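Local coordinates for protein putative integrase (Listeria innocua, PDB 5U96) that probably acts as a serine integrase in site-specific DNA recombination, its coiled-coil domain mediating the interactions that set the direction of the reaction, at residues Asp19-Gly24 with Ser29-Met34. Numbering follows the deposited sequence.
Sequences DLYING and SELDSM
Tyr21 lays its ring over Leu31, the two side chains reaching out from opposite helices. Leu31 CD1 sits 3.7 Å from the centroid of the Tyr21 ring and 12° off its normal, a CH-pi contact over the centre of one face. Nearer the backbone, Leu31 CB lies 3.3 Å from Tyr21 CZ, the hydroxyl-bearing carbon, where the fit is tight. The other branch, Leu31 CD2, meets Leu20 CD1 at 3.7 Å, so the fork of Leu31 is shared between two successive residues of the facing helix. At the edge of the Tyr21 ring, in its plane, Asp32 OD1 lies 2.9 Å from Tyr21 OH; the carboxylate is turned 41° from the ring. This geometry allows a hydrogen bond from the hydroxyl, although Leu31 O, 3.0 Å from Tyr21 OH, could compete for the same proton. Tyr21 CG is anti to its carbonyl carbon, which carries the ring across the gap between the helices.

Leu31 also packs on Leu17, extending the apolar seam along helix 7-23, while Tyr21 of the second subunit packs against Leu20. The axes of 19-23 and 29-34 approach to 10.9 Å at 165°, nearly antiparallel, and Gly24, just after the helix, is the first residue to leave helical backbone angles, with positive phi. These features define the turn end of an antiparallel helical hairpin, the coiled-coil domain of this integrase.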
loop_
_atom_site.group_PDB
_atom_site.type_symbol
_atom_site.label_atom_id
_atom_site.label_comp_id
_atom_site.label_asym_id
_atom_site.label_seq_id
_atom_site.Cartn_x
_atom_site.Cartn_y
_atom_site.Cartn_z
ATOM N N ASP A 19 9.905 3.585 -2.608
ATOM C CA ASP A 19 10.196 3.626 -4.037
ATOM C C ASP A 19 9.024 4.209 -4.821
ATOM O O ASP A 19 9.185 4.638 -5.962
ATOM C CB ASP A 19 10.522 2.226 -4.559
ATOM C CG ASP A 19 11.606 1.539 -3.753
ATOM O OD1 ASP A 19 12.340 2.239 -3.027
ATOM O OD2 ASP A 19 11.725 0.301 -3.849
ATOM N N LEU A 20 7.845 4.217 -4.206
ATOM C CA LEU A 20 6.659 4.786 -4.836
ATOM C C LEU A 20 6.638 6.303 -4.677
ATOM O O LEU A 20 6.100 7.014 -5.527
ATOM C CB LEU A 20 5.389 4.172 -4.243
ATOM C CG LEU A 20 5.236 2.658 -4.415
ATOM C CD1 LEU A 20 3.937 2.181 -3.785
ATOM C CD2 LEU A 20 5.295 2.262 -5.884
ATOM N N TYR A 21 7.221 6.797 -3.589
ATOM C CA TYR A 21 7.353 8.236 -3.386
ATOM C C TYR A 21 8.333 8.827 -4.397
ATOM O O TYR A 21 8.069 9.874 -4.988
ATOM C CB TYR A 21 7.828 8.557 -1.965
ATOM C CG TYR A 21 6.826 8.275 -0.865
ATOM C CD1 TYR A 21 5.866 9.212 -0.507
ATOM C CD2 TYR A 21 6.860 7.080 -0.166
ATOM C CE1 TYR A 21 4.960 8.955 0.509
ATOM C CE2 TYR A 21 5.964 6.814 0.849
ATOM C CZ TYR A 21 5.016 7.753 1.183
ATOM O OH TYR A 21 4.124 7.483 2.195
ATOM N N ILE A 22 9.461 8.150 -4.596
ATOM C CA ILE A 22 10.511 8.659 -5.474
ATOM C C ILE A 22 10.133 8.435 -6.936
ATOM O O ILE A 22 10.583 9.160 -7.823
ATOM C CB ILE A 22 11.878 8.002 -5.169
ATOM C CG1 ILE A 22 11.936 6.558 -5.672
ATOM C CG2 ILE A 22 12.153 8.039 -3.680
ATOM C CD1 ILE A 22 12.767 6.387 -6.923
ATOM N N ASN A 23 9.303 7.424 -7.175
ATOM C CA ASN A 23 8.675 7.241 -8.476
ATOM C C ASN A 23 7.843 8.475 -8.808
ATOM O O ASN A 23 7.741 8.877 -9.968
ATOM C CB ASN A 23 7.811 5.978 -8.479
ATOM C CG ASN A 23 6.848 5.926 -9.650
ATOM O OD1 ASN A 23 5.843 6.636 -9.676
ATOM N ND2 ASN A 23 7.140 5.065 -10.617
ATOM N N GLY A 24 7.246 9.062 -7.774
ATOM C CA GLY A 24 6.616 10.364 -7.881
ATOM C C GLY A 24 5.115 10.314 -8.091
ATOM O O GLY A 24 4.402 11.232 -7.690
ATOM N N SER A 29 -1.133 10.505 0.472
ATOM C CA SER A 29 -1.989 10.172 1.605
ATOM C C SER A 29 -2.292 8.678 1.634
ATOM O O SER A 29 -2.435 8.087 2.705
ATOM C CB SER A 29 -3.290 10.975 1.552
ATOM O OG SER A 29 -4.054 10.633 0.409
ATOM N N GLU A 30 -2.397 8.074 0.456
ATOM C CA GLU A 30 -2.556 6.629 0.350
ATOM C C GLU A 30 -1.339 5.927 0.939
ATOM O O GLU A 30 -1.465 4.959 1.689
ATOM C CB GLU A 30 -2.746 6.205 -1.109
ATOM C CG GLU A 30 -3.941 6.838 -1.808
ATOM C CD GLU A 30 -4.006 6.481 -3.282
ATOM O OE1 GLU A 30 -3.117 5.743 -3.758
ATOM O OE2 GLU A 30 -4.946 6.939 -3.966
ATOM N N LEU A 31 -0.160 6.433 0.596
ATOM C CA LEU A 31 1.100 5.827 1.008
ATOM C C LEU A 31 1.407 6.094 2.483
ATOM O O LEU A 31 2.207 5.383 3.093
ATOM C CB LEU A 31 2.243 6.353 0.134
ATOM C CG LEU A 31 2.088 6.215 -1.382
ATOM C CD1 LEU A 31 3.119 7.084 -2.083
ATOM C CD2 LEU A 31 2.231 4.765 -1.816
ATOM N N ASP A 32 0.766 7.111 3.054
ATOM C CA ASP A 32 1.032 7.520 4.432
ATOM C C ASP A 32 0.306 6.624 5.432
ATOM O O ASP A 32 0.760 6.449 6.562
ATOM C CB ASP A 32 0.621 8.980 4.651
ATOM C CG ASP A 32 1.681 9.965 4.188
ATOM O OD1 ASP A 32 2.526 9.590 3.348
ATOM O OD2 ASP A 32 1.668 11.119 4.667
ATOM N N SER A 33 -0.821 6.061 5.011
ATOM C CA SER A 33 -1.631 5.223 5.888
ATOM C C SER A 33 -0.937 3.907 6.215
ATOM O O SER A 33 -0.957 3.453 7.358
ATOM C CB SER A 33 -2.992 4.943 5.252
ATOM O OG SER A 33 -3.729 6.140 5.085
ATOM N N MET A 34 -0.334 3.288 5.208
ATOM C CA MET A 34 0.352 2.016 5.400
ATOM C C MET A 34 1.710 2.228 6.052
ATOM O O MET A 34 2.209 1.357 6.762
ATOM C CB MET A 34 0.519 1.290 4.071
ATOM C CG MET A 34 -0.786 1.092 3.325
ATOM S SD MET A 34 -0.552 0.334 1.716
ATOM C CE MET A 34 0.283 1.651 0.838
#